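Local coordinates for escJ (Escherichia coli, PDB 1YJ7), which probably forms a lipoprotein platform on which the type III secretion system of enteropathogenic E. coli is assembled, at residues Glu3-Gly8 with Arg49-Leu54; Glu11-Gln16 with Phe59-Phe64; Asp25-Lys30 with Ser41-Asp46; Ser130-Asn135 with Ser165-Asp170. The protein carries 3 engineered substitutions. One frame throughout, in Å; residues are numbered along the deposited sequence. Where two conformers were deposited one is given.

Contact 1: residues Glu3-Gly8 with Arg49-Leu54; sequences EQLYTG and RAITIL
L5 and Y6 of strand 3-9, outermost of its sheet within the chain, meet helix 47-56 in the hydrophobic core of a small alpha/beta domain, where a three-stranded antiparallel sheet packs against helices. The evidence for a purely apolar joint is direct: no hydrogen bond crosses between the segments, and all five touching residues are buried. Strand 3-6 and helix 49-54 run almost parallel, their axes 10° apart and 10.6 Å from each other, a gap bridged by side chains.

L5 points at the helix and spreads its two methyls along it. CD2 lies 3.7 Å from I51 CD1, the closest approach of the contact, and also reaches A50 CB at 4.4 Å; CD1 meets L54 CD1, about one turn on, at 4.1 Å. I51 takes part through its far end: CG1 is anti to the carbonyl carbon (chi1 -67°), and the I51 and L5 side chains run past one another in opposing senses, CD1 beside CD2. L21 of helix 11-23 touches both L5 and A50, closing the core from another helix.

A classic beta bulge sets L5 and Y6 together opposite L40, consistent with both reaching helix 47-56, L5 directly and Y6 through the end of its ring. N15 of the second subunit packs on Y6 and I51. The Y6 ring presents its edge to the helix, CE1 4.2 Å from L54 CD1 near the ring plane.

Contact 2: residues Glu11-Gln16 with Phe59-Phe64; sequences EKEANQ and FPKKKF. With PO4 (phosphate ion), chain H.
E13, on the first turns of helix 11-23, reaches the loop 59-64 that leaves the small N-terminal alpha/beta domain. From CB its chain departs with CG anti to the backbone N (chi1 -171°), then bends at chi2, which carries the carboxylate to the loop in the conformer described; a second was also modelled, so the grip may be partial. CD lies 3.9 Å from K61 N, and OE1 stays farther off, 4.2 Å from that nitrogen. OE2 does most of the touching: it accepts a hydrogen bond from K61 N at 2.9 Å, nearly straight at 174°, on the syn side and slightly out of the carboxylate plane. The same oxygen lies 3.4 Å from P60 CA, just after a cis peptide, and, in the plane of the F59 ring at its edge, 3.7 Å from F59 CD2.

One turn on, Q16 meets the same ring: its CB is 3.9 Å from F59 CZ, and its amide stands 73° to the ring plane. K61 CE sits over one face of F59, toward its rim.

Farther along, a phosphate, probably from the crystallisation liquor, bridges K101 of the third subunit and K62, whose NZ lies 3.0 Å from phosphate O2.

Contact 3: residues Asp25-Lys30 with Ser41-Asp46; sequences DVNVSK and SVAAAD. Engineered in segment 41-46: A43 (natural residue Glu), A44 (natural residue Lys), A45 (natural residue Glu).
Two backbone hydrogen bonds between S29 and S41 join the segments. S29 N donates to S41 O at 2.9 Å, tilted from the carbonyl plane; S41 N returns a bond to S29 O at 3.0 Å, in the carbonyl plane. This reciprocal bonding marks the hydrogen-bonded antiparallel pair, and angles at hydrogen of 168° and 160° show both bonds are good.

At the other end a water accepts from N27 N and donates to D25 O; its very short approach to D46 OD2 is doubtful. The other oxygen of D46, OD1, forms a salt bridge with R49. Because R49 also donates to D25 O, it joins this loop to the end of helix 11-23, where D25 completes a Schellman motif.

Next come CA-H...O contacts, with V28 CA 3.3 Å from S41 O and V42 CA 3.5 Å from N27 O. On the face carrying V28 and V42, V42 CG1 meets V28 CB at 4.0 Å and, from the loop before the strand, V26 CG1 at 3.9 Å. V26 CG1, anti to its own N (chi1 173°), also touches D46 CB. At the surface, the engineered A43 places CB 4.0 Å from N27 ND2.

With V28 opposite V42 as the non-hydrogen-bonded pair, this is a beta hairpin laid over helices in an alpha/beta domain.

Contact 4: residues Ser130-Asn135 with Ser165-Asp170; sequences SSPEVN and SSSGQD
S130 and S165 end two neighbouring parallel strands, 123-130 and 159-165, of the mixed three-stranded sheet in the C-terminal part of the chain. Their CA atoms are 4.8 Å apart, and beyond this last bridge each segment folds into a type I beta turn, S131 to V134 and S165 to G168.

Of hydrogen bonds, one crosses the contact: S166 N donates to S130 O at 3.0 Å, nearly along the C=O axis and with an angle of 154° at hydrogen. With the backbone bonding of S130 to K164 it makes up the parallel bridge in which S130 straddles S165.

Within each segment, further bonds surround the turns. S131 O accepts from two donors on opposite faces of its plane: V134 N, which closes the turn, and S130 OG, 2.9 Å away and 46° out of the plane rather than on a lone pair. S130 OG stands between its backbone N and carbonyl carbon (chi1 82°), which turns it forward to the carbonyl of the next residue. In the other turn G168 N bonds to S165 O. The hydroxyls of S165 and S167 both reach the chain's last residue, G171, tying the C-terminus to this turn.

Van der Waals contact is carried by P132, whose ring lies among three serines at the surface. S166 OG rests 3.5 Å from CD, along one margin of the ring. S167 OG approaches CB at 3.6 Å. The tightest approach lies at the base of the ring, where S165 OG is 3.2 Å from P132 CA.

How the contacts relate
Contacts 1, 2 and 3 belong to one N-terminal unit, while contact 4 lies apart, its centre 19 Å from that of contact 2, the nearest, and 28 Å from that of contact 3, without touching either. Contact 1 is buried and wholly apolar; contact 3, partly buried, combines backbone pairing with valine packing and a charged, hydrated end. They share a sheet: E3 N is 2.8 Å from V42 O, a probable hydrogen bond, and L5 packs on V42. Contacts 2 and 4 are surface contacts, each crossed by a single hydrogen bond, to a carboxylate and to a carbonyl respectively. Contact 2 joins contact 1 through a probable F59 N to L54 O bond. Contacts 1, 2 and 4 touch the second subunit.

Contact 1: residues Glu3-Gly8 with Arg49-Leu54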
loop_
_atom_site.group_PDB
_atom_site.type_symbol
_atom_site.label_atom_id
_atom_site.label_comp_id
_atom_site.label_asym_id
_atom_site.label_seq_id
_atom_site.Cartn_x
_atom_site.Cartn_y
_atom_site.Cartn_z
ATOM N N GLU D 3 21.278 16.482 12.839
ATOM C CA GLU D 3 20.148 15.980 12.089
ATOM C C GLU D 3 19.053 15.656 13.105
ATOM O O GLU D 3 19.305 14.969 14.089
ATOM C CB GLU D 3 20.577 14.716 11.350
ATOM C CG GLU D 3 19.851 14.395 10.056
ATOM C CD GLU D 3 19.919 15.499 9.017
ATOM O OE1 GLU D 3 18.871 16.102 8.789
ATOM O OE2 GLU D 3 21.004 15.759 8.436
ATOM N N GLN D 4 17.848 16.148 12.858
ATOM C CA GLN D 4 16.691 15.824 13.681
ATOM C C GLN D 4 16.254 14.384 13.460
ATOM O O GLN D 4 16.235 13.900 12.314
ATOM C CB GLN D 4 15.550 16.751 13.313
ATOM C CG GLN D 4 14.304 16.599 14.134
ATOM C CD GLN D 4 13.228 17.567 13.677
ATOM O OE1 GLN D 4 12.332 17.192 12.910
ATOM N NE2 GLN D 4 13.317 18.815 14.139
ATOM N N LEU D 5 15.926 13.699 14.559
ATOM C CA LEU D 5 15.327 12.366 14.498
ATOM C C LEU D 5 13.803 12.503 14.593
ATOM O O LEU D 5 13.088 12.268 13.610
ATOM C CB LEU D 5 15.869 11.460 15.618
ATOM C CG LEU D 5 17.336 11.064 15.517
ATOM C CD1 LEU D 5 17.759 10.190 16.673
ATOM C CD2 LEU D 5 17.647 10.397 14.205
ATOM N N TYR D 6 13.314 12.904 15.769
ATOM C CA TYR D 6 11.884 13.045 16.046
ATOM C C TYR D 6 11.610 14.208 16.980
ATOM O O TYR D 6 12.441 14.535 17.837
ATOM C CB TYR D 6 11.290 11.769 16.661
ATOM C CG TYR D 6 11.397 10.594 15.742
ATOM C CD1 TYR D 6 12.409 9.653 15.875
ATOM C CD2 TYR D 6 10.525 10.466 14.667
ATOM C CE1 TYR D 6 12.518 8.583 14.987
ATOM C CE2 TYR D 6 10.638 9.414 13.782
ATOM C CZ TYR D 6 11.618 8.486 13.929
ATOM O OH TYR D 6 11.691 7.457 13.000
ATOM N N THR D 7 10.443 14.812 16.786
ATOM C CA THR D 7 9.869 15.828 17.658
ATOM C C THR D 7 8.581 15.279 18.257
ATOM O O THR D 7 8.087 14.227 17.859
ATOM C CB THR D 7 9.553 17.111 16.857
ATOM O OG1 THR D 7 8.485 16.845 15.935
ATOM C CG2 THR D 7 10.715 17.519 15.963
ATOM N N GLY D 8 8.042 15.990 19.240
ATOM C CA GLY D 8 6.740 15.670 19.795
ATOM C C GLY D 8 6.704 14.433 20.645
ATOM O O GLY D 8 5.652 13.829 20.825
ATOM N N ARG D 49 23.336 5.202 11.350
ATOM C CA ARG D 49 23.479 4.241 12.428
ATOM C C ARG D 49 22.331 4.391 13.429
ATOM O O ARG D 49 21.779 3.394 13.891
ATOM C CB ARG D 49 24.840 4.414 13.108
ATOM C CG ARG D 49 25.187 3.348 14.125
ATOM C CD ARG D 49 26.689 3.266 14.400
ATOM N NE ARG D 49 27.216 4.530 14.933
ATOM C CZ ARG D 49 27.557 4.742 16.207
ATOM N NH1 ARG D 49 27.425 3.792 17.121
ATOM N NH2 ARG D 49 28.021 5.928 16.575
ATOM N N ALA D 50 21.959 5.628 13.731
ATOM C CA ALA D 50 20.878 5.897 14.679
ATOM C C ALA D 50 19.537 5.359 14.186
ATOM O O ALA D 50 18.809 4.734 14.930
ATOM C CB ALA D 50 20.770 7.374 14.970
ATOM N N ILE D 51 19.212 5.630 12.933
ATOM C CA ILE D 51 17.977 5.147 12.359
ATOM C C ILE D 51 17.943 3.609 12.303
ATOM O O ILE D 51 16.879 3.001 12.523
ATOM C CB ILE D 51 17.771 5.805 10.966
ATOM C CG1 ILE D 51 17.539 7.314 11.146
ATOM C CG2 ILE D 51 16.587 5.172 10.229
ATOM C CD1 ILE D 51 16.392 7.700 12.050
ATOM N N THR D 52 19.081 2.984 12.030
ATOM C CA THR D 52 19.153 1.513 11.996
ATOM C C THR D 52 18.828 0.952 13.385
ATOM O O THR D 52 18.005 0.048 13.525
ATOM C CB THR D 52 20.532 1.032 11.532
ATOM O OG1 THR D 52 20.781 1.488 10.186
ATOM C CG2 THR D 52 20.595 -0.512 11.451
ATOM N N ILE D 53 19.467 1.515 14.402
ATOM C CA ILE D 53 19.255 1.087 15.783
ATOM C C ILE D 53 17.811 1.303 16.195
ATOM O O ILE D 53 17.186 0.406 16.764
ATOM C CB ILE D 53 20.231 1.838 16.758
ATOM C CG1 ILE D 53 21.659 1.358 16.539
ATOM C CG2 ILE D 53 19.821 1.588 18.240
ATOM C CD1 ILE D 53 22.720 2.293 17.098
ATOM N N LEU D 54 17.246 2.471 15.888
ATOM C CA LEU D 54 15.859 2.714 16.259
ATOM C C LEU D 54 14.912 1.784 15.501
ATOM O O LEU D 54 14.003 1.204 16.089
ATOM C CB LEU D 54 15.468 4.149 16.029
ATOM C CG LEU D 54 16.222 5.148 16.902
ATOM C CD1 LEU D 54 15.820 6.558 16.503
ATOM C CD2 LEU D 54 15.991 4.902 18.389
#

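Contact 2: residues Glu11-Gln16 with Phe59-Phe64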
loop_
_atom_site.group_PDB
_atom_site.type_symbol
_atom_site.label_atom_id
_atom_site.label_comp_id
_atom_site.label_asym_id
_atom_site.label_seq_id
_atom_site.Cartn_x
_atom_site.Cartn_y
_atom_site.Cartn_z
ATOM N N GLU D 11 7.969 11.973 27.336
ATOM C CA GLU D 11 9.163 11.792 28.146
ATOM C C GLU D 11 9.665 10.370 28.062
ATOM O O GLU D 11 10.865 10.135 27.933
ATOM C CB GLU D 11 8.878 12.177 29.601
ATOM C CG GLU D 11 8.771 13.676 29.766
ATOM C CD GLU D 11 8.417 14.105 31.179
ATOM O OE1 GLU D 11 8.378 15.338 31.417
ATOM O OE2 GLU D 11 8.189 13.223 32.036
ATOM N N LYS D 12 8.749 9.415 28.147
ATOM C CA LYS D 12 9.126 8.010 28.169
ATOM C C LYS D 12 9.696 7.577 26.833
ATOM O O LYS D 12 10.725 6.925 26.809
ATOM C CB LYS D 12 7.939 7.130 28.542
ATOM C CG LYS D 12 8.200 5.640 28.466
ATOM C CD LYS D 12 6.915 4.871 28.800
ATOM C CE LYS D 12 6.895 3.493 28.205
ATOM N NZ LYS D 12 5.561 2.831 28.499
ATOM N N GLU D 13 9.047 7.950 25.737
ATOM C CA GLU D 13 9.528 7.562 24.401
ATOM C C GLU D 13 10.926 8.157 24.156
ATOM O O GLU D 13 11.847 7.471 23.707
ATOM C CB GLU D 13 8.540 7.862 23.287
ATOM C CG GLU D 13 9.005 7.252 21.975
ATOM C CD GLU D 13 7.931 6.515 21.209
ATOM O OE1 GLU D 13 6.848 7.085 21.024
ATOM O OE2 GLU D 13 8.193 5.374 20.779
ATOM N N ALA D 14 11.076 9.433 24.465
ATOM C CA ALA D 14 12.343 10.115 24.290
ATOM C C ALA D 14 13.424 9.467 25.160
ATOM O O ALA D 14 14.526 9.234 24.681
ATOM C CB ALA D 14 12.209 11.605 24.592
ATOM N N ASN D 15 13.126 9.173 26.425
ATOM C CA ASN D 15 14.125 8.564 27.296
ATOM C C ASN D 15 14.563 7.192 26.803
ATOM O O ASN D 15 15.735 6.849 26.859
ATOM C CB ASN D 15 13.608 8.406 28.725
ATOM C CG ASN D 15 13.589 9.712 29.493
ATOM O OD1 ASN D 15 14.273 10.682 29.136
ATOM N ND2 ASN D 15 12.763 9.756 30.539
ATOM N N GLN D 16 13.609 6.382 26.378
ATOM C CA GLN D 16 13.945 5.044 25.891
ATOM C C GLN D 16 14.813 5.110 24.643
ATOM O O GLN D 16 15.816 4.386 24.542
ATOM C CB GLN D 16 12.688 4.200 25.680
ATOM C CG GLN D 16 12.011 3.898 27.022
ATOM C CD GLN D 16 10.783 3.037 26.891
ATOM O OE1 GLN D 16 10.110 3.064 25.864
ATOM N NE2 GLN D 16 10.479 2.272 27.948
ATOM N N PHE D 59 11.355 1.495 17.252
ATOM C CA PHE D 59 11.085 2.886 17.614
ATOM C C PHE D 59 10.998 3.806 16.392
ATOM O O PHE D 59 11.786 3.638 15.448
ATOM C CB PHE D 59 12.215 3.416 18.485
ATOM C CG PHE D 59 12.197 2.905 19.890
ATOM C CD1 PHE D 59 13.131 1.976 20.308
ATOM C CD2 PHE D 59 11.274 3.382 20.810
ATOM C CE1 PHE D 59 13.140 1.508 21.610
ATOM C CE2 PHE D 59 11.281 2.912 22.106
ATOM C CZ PHE D 59 12.218 1.986 22.513
ATOM N N PRO D 60 10.096 4.793 16.412
ATOM C CA PRO D 60 9.111 4.991 17.484
ATOM C C PRO D 60 7.976 3.963 17.448
ATOM O O PRO D 60 7.655 3.417 16.395
ATOM C CB PRO D 60 8.560 6.397 17.197
ATOM C CG PRO D 60 8.682 6.543 15.749
ATOM C CD PRO D 60 9.957 5.821 15.368
ATOM N N LYS D 61 7.379 3.710 18.605
ATOM C CA LYS D 61 6.387 2.655 18.732
ATOM C C LYS D 61 5.127 3.042 17.995
ATOM O O LYS D 61 4.663 4.168 18.080
ATOM C CB LYS D 61 6.071 2.374 20.199
ATOM C CG LYS D 61 7.263 1.924 21.016
ATOM C CD LYS D 61 7.600 0.477 20.780
ATOM C CE LYS D 61 8.785 0.047 21.625
ATOM N NZ LYS D 61 9.631 -0.927 20.891
ATOM N N LYS D 62 4.589 2.110 17.225
ATOM C CA LYS D 62 3.397 2.427 16.471
ATOM C C LYS D 62 2.168 2.314 17.353
ATOM O O LYS D 62 2.181 1.623 18.375
ATOM C CB LYS D 62 3.311 1.635 15.156
ATOM C CG LYS D 62 3.112 0.167 15.242
ATOM C CD LYS D 62 3.109 -0.442 13.832
ATOM C CE LYS D 62 1.812 -0.172 13.082
ATOM N NZ LYS D 62 1.745 -0.892 11.766
ATOM N N LYS D 63 1.152 3.083 16.984
ATOM C CA LYS D 63 -0.144 3.075 17.636
ATOM C C LYS D 63 -1.077 2.110 16.899
ATOM O O LYS D 63 -0.910 1.842 15.708
ATOM C CB LYS D 63 -0.747 4.480 17.629
ATOM C CG LYS D 63 0.052 5.535 18.415
ATOM C CD LYS D 63 -0.078 5.358 19.930
ATOM C CE LYS D 63 -1.492 5.695 20.433
ATOM N NZ LYS D 63 -1.531 6.045 21.891
ATOM N N PHE D 64 -2.044 1.572 17.626
ATOM C CA PHE D 64 -3.064 0.713 17.039
ATOM C C PHE D 64 -4.455 1.264 17.346
ATOM O O PHE D 64 -4.599 2.171 18.159
ATOM C CB PHE D 64 -2.897 -0.716 17.549
ATOM C CG PHE D 64 -1.533 -1.254 17.322
ATOM C CD1 PHE D 64 -0.535 -1.022 18.245
ATOM C CD2 PHE D 64 -1.223 -1.942 16.158
ATOM C CE1 PHE D 64 0.759 -1.501 18.026
ATOM C CE2 PHE D 64 0.079 -2.425 15.939
ATOM C CZ PHE D 64 1.046 -2.202 16.877
HETATM P P PO4 H . -1.672 -1.650 10.197
HETATM O O1 PO4 H . -1.711 -1.294 11.673
HETATM O O2 PO4 H . -0.254 -1.580 9.659
HETATM O O3 PO4 H . -2.523 -0.636 9.460
HETATM O O4 PO4 H . -2.259 -3.038 10.043
#

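Contact 3: residues Asp25-Lys30 with Ser41-Asp46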
loop_
_atom_site.group_PDB
_atom_site.type_symbol
_atom_site.label_atom_id
_atom_site.label_comp_id
_atom_site.label_asym_id
_atom_site.label_seq_id
_atom_site.Cartn_x
_atom_site.Cartn_y
_atom_site.Cartn_z
ATOM N N ASP D 25 26.775 4.203 21.874
ATOM C CA ASP D 25 27.802 5.200 21.587
ATOM C C ASP D 25 27.437 6.120 20.416
ATOM O O ASP D 25 28.297 6.559 19.645
ATOM C CB ASP D 25 29.140 4.472 21.410
ATOM C CG ASP D 25 29.428 3.545 22.585
ATOM O OD1 ASP D 25 29.284 4.025 23.742
ATOM O OD2 ASP D 25 29.741 2.331 22.492
ATOM N N VAL D 26 26.144 6.406 20.294
ATOM C CA VAL D 26 25.649 7.413 19.377
ATOM C C VAL D 26 25.460 8.705 20.152
ATOM O O VAL D 26 24.787 8.712 21.167
ATOM C CB VAL D 26 24.296 7.003 18.751
ATOM C CG1 VAL D 26 23.695 8.157 17.926
ATOM C CG2 VAL D 26 24.461 5.765 17.923
ATOM N N ASN D 27 26.017 9.789 19.631
ATOM C CA ASN D 27 25.909 11.116 20.236
ATOM C C ASN D 27 24.512 11.689 19.959
ATOM O O ASN D 27 24.225 12.184 18.873
ATOM C CB ASN D 27 27.052 12.021 19.703
ATOM C CG ASN D 27 26.759 13.525 19.797
ATOM O OD1 ASN D 27 25.969 13.986 20.628
ATOM N ND2 ASN D 27 27.425 14.294 18.940
ATOM N N VAL D 28 23.648 11.629 20.961
ATOM C CA VAL D 28 22.294 12.150 20.821
ATOM C C VAL D 28 22.063 13.313 21.789
ATOM O O VAL D 28 22.568 13.335 22.907
ATOM C CB VAL D 28 21.210 11.020 20.945
ATOM C CG1 VAL D 28 21.506 10.083 22.078
ATOM C CG2 VAL D 28 19.795 11.596 21.087
ATOM N N SER D 29 21.329 14.301 21.319
ATOM C CA SER D 29 20.952 15.436 22.132
ATOM C C SER D 29 19.440 15.555 22.180
ATOM O O SER D 29 18.738 15.226 21.222
ATOM C CB SER D 29 21.594 16.713 21.596
ATOM O OG SER D 29 21.168 16.968 20.283
ATOM N N LYS D 30 18.946 16.010 23.325
ATOM C CA LYS D 30 17.530 16.132 23.577
ATOM C C LYS D 30 17.217 17.562 23.977
ATOM O O LYS D 30 17.966 18.168 24.743
ATOM C CB LYS D 30 17.109 15.180 24.697
ATOM C CG LYS D 30 15.611 15.151 24.920
ATOM C CD LYS D 30 15.183 14.007 25.833
ATOM C CE LYS D 30 15.702 14.204 27.278
ATOM N NZ LYS D 30 15.477 12.971 28.124
ATOM N N SER D 41 17.941 14.632 18.436
ATOM C CA SER D 41 18.802 14.877 17.277
ATOM C C SER D 41 20.130 14.169 17.444
ATOM O O SER D 41 20.523 13.803 18.541
ATOM C CB SER D 41 19.051 16.386 17.088
ATOM O OG SER D 41 17.848 17.116 17.190
ATOM N N VAL D 42 20.833 13.953 16.342
ATOM C CA VAL D 42 22.118 13.277 16.369
ATOM C C VAL D 42 23.053 13.972 15.401
ATOM O O VAL D 42 22.601 14.672 14.499
ATOM C CB VAL D 42 21.999 11.789 15.949
ATOM C CG1 VAL D 42 21.238 11.005 16.995
ATOM C CG2 VAL D 42 21.326 11.679 14.550
ATOM N N ALA D 43 24.351 13.772 15.587
ATOM C CA ALA D 43 25.354 14.208 14.611
ATOM C C ALA D 43 25.046 13.572 13.268
ATOM O O ALA D 43 24.653 12.402 13.220
ATOM C CB ALA D 43 26.746 13.800 15.072
ATOM N N ALA D 44 25.223 14.330 12.178
ATOM C CA ALA D 44 24.945 13.818 10.839
ATOM C C ALA D 44 25.687 12.523 10.535
ATOM O O ALA D 44 25.165 11.654 9.851
ATOM C CB ALA D 44 25.282 14.884 9.760
ATOM N N ALA D 45 26.906 12.396 11.047
ATOM C CA ALA D 45 27.747 11.236 10.770
ATOM C C ALA D 45 27.210 9.979 11.460
ATOM O O ALA D 45 27.571 8.860 11.099
ATOM C CB ALA D 45 29.182 11.513 11.205
ATOM N N ASP D 46 26.346 10.174 12.455
ATOM C CA ASP D 46 25.696 9.074 13.166
ATOM C C ASP D 46 24.236 8.835 12.739
ATOM O O ASP D 46 23.581 7.938 13.265
ATOM C CB ASP D 46 25.679 9.372 14.673
ATOM C CG ASP D 46 27.055 9.284 15.319
ATOM O OD1 ASP D 46 27.946 8.561 14.817
ATOM O OD2 ASP D 46 27.315 9.898 16.376
HETATM O O HOH W 1 28.821 9.350 18.194
HETATM O O HOH W 2 17.272 17.791 19.801
#

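Contact 4: residues Ser130-Asn135 with Ser165-Asp170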
loop_
_atom_site.group_PDB
_atom_site.type_symbol
_atom_site.label_atom_id
_atom_site.label_comp_id
_atom_site.label_asym_id
_atom_site.label_seq_id
_atom_site.Cartn_x
_atom_site.Cartn_y
_atom_site.Cartn_z
ATOM N N SER D 130 8.757 -9.895 30.930
ATOM C CA SER D 130 9.409 -9.783 32.217
ATOM C C SER D 130 10.671 -8.941 32.195
ATOM O O SER D 130 11.294 -8.706 31.162
ATOM C CB SER D 130 9.745 -11.168 32.765
ATOM O OG SER D 130 10.948 -11.663 32.200
ATOM N N SER D 131 11.051 -8.494 33.385
ATOM C CA SER D 131 12.384 -7.946 33.600
ATOM C C SER D 131 13.408 -8.986 33.106
ATOM O O SER D 131 13.195 -10.190 33.282
ATOM C CB SER D 131 12.615 -7.645 35.073
ATOM O OG SER D 131 11.485 -6.999 35.648
ATOM N N PRO D 132 14.520 -8.532 32.555
ATOM C CA PRO D 132 15.577 -9.459 32.132
ATOM C C PRO D 132 16.159 -10.284 33.286
ATOM O O PRO D 132 16.684 -11.385 33.048
ATOM C CB PRO D 132 16.651 -8.538 31.536
ATOM C CG PRO D 132 16.019 -7.208 31.343
ATOM C CD PRO D 132 14.867 -7.122 32.274
ATOM N N GLU D 133 16.067 -9.771 34.514
ATOM C CA GLU D 133 16.653 -10.449 35.671
ATOM C C GLU D 133 15.701 -11.426 36.353
ATOM O O GLU D 133 16.043 -11.954 37.408
ATOM C CB GLU D 133 17.128 -9.426 36.726
ATOM C CG GLU D 133 17.784 -8.159 36.205
ATOM C CD GLU D 133 18.947 -8.406 35.258
ATOM O OE1 GLU D 133 19.257 -7.479 34.464
ATOM O OE2 GLU D 133 19.559 -9.507 35.294
ATOM N N VAL D 134 14.500 -11.625 35.791
ATOM C CA VAL D 134 13.463 -12.447 36.404
ATOM C C VAL D 134 13.103 -13.577 35.425
ATOM O O VAL D 134 13.034 -13.345 34.217
ATOM C CB VAL D 134 12.214 -11.603 36.726
ATOM C CG1 VAL D 134 11.013 -12.469 37.097
ATOM C CG2 VAL D 134 12.532 -10.609 37.865
ATOM N N ASN D 135 12.886 -14.776 35.957
ATOM C CA ASN D 135 12.319 -15.900 35.181
ATOM C C ASN D 135 10.920 -16.192 35.691
ATOM O O ASN D 135 10.757 -16.671 36.813
ATOM C CB ASN D 135 13.189 -17.147 35.349
ATOM C CG ASN D 135 12.587 -18.368 34.706
ATOM O OD1 ASN D 135 11.732 -18.274 33.836
ATOM N ND2 ASN D 135 13.069 -19.532 35.110
ATOM N N SER D 165 11.559 -12.171 28.060
ATOM C CA SER D 165 12.377 -11.126 28.677
ATOM C C SER D 165 12.399 -9.905 27.772
ATOM O O SER D 165 12.493 -10.030 26.567
ATOM C CB SER D 165 13.799 -11.629 28.869
ATOM O OG SER D 165 14.668 -10.583 29.292
ATOM N N SER D 166 12.378 -8.698 28.351
ATOM C CA SER D 166 12.460 -7.495 27.541
ATOM C C SER D 166 13.800 -7.437 26.783
ATOM O O SER D 166 13.913 -6.755 25.745
ATOM C CB SER D 166 12.301 -6.242 28.422
ATOM O OG SER D 166 13.405 -6.119 29.294
ATOM N N SER D 167 14.813 -8.131 27.299
ATOM C CA SER D 167 16.141 -8.147 26.665
ATOM C C SER D 167 16.216 -9.003 25.393
ATOM O O SER D 167 17.227 -8.971 24.685
ATOM C CB SER D 167 17.241 -8.531 27.658
ATOM O OG SER D 167 17.079 -9.824 28.211
ATOM N N GLY D 168 15.161 -9.766 25.098
ATOM C CA GLY D 168 15.052 -10.442 23.816
ATOM C C GLY D 168 14.745 -11.931 23.853
ATOM O O GLY D 168 14.591 -12.536 24.924
ATOM N N GLN D 169 14.691 -12.516 22.656
ATOM C CA GLN D 169 14.325 -13.930 22.448
ATOM C C GLN D 169 15.256 -14.913 23.134
ATOM O O GLN D 169 14.835 -16.026 23.486
ATOM C CB GLN D 169 14.303 -14.263 20.945
ATOM C CG GLN D 169 13.184 -13.567 20.178
ATOM C CD GLN D 169 11.817 -14.041 20.592
ATOM O OE1 GLN D 169 11.656 -15.195 20.978
ATOM N NE2 GLN D 169 10.820 -13.159 20.516
ATOM N N ASP D 170 16.517 -14.521 23.310
ATOM C CA ASP D 170 17.495 -15.394 23.955
ATOM C C ASP D 170 17.585 -15.249 25.479
ATOM O O ASP D 170 18.413 -15.908 26.119
ATOM C CB ASP D 170 18.862 -15.188 23.320
ATOM C CG ASP D 170 18.906 -15.656 21.887
ATOM O OD1 ASP D 170 18.224 -16.667 21.558
ATOM O OD2 ASP D 170 19.589 -15.060 21.023
#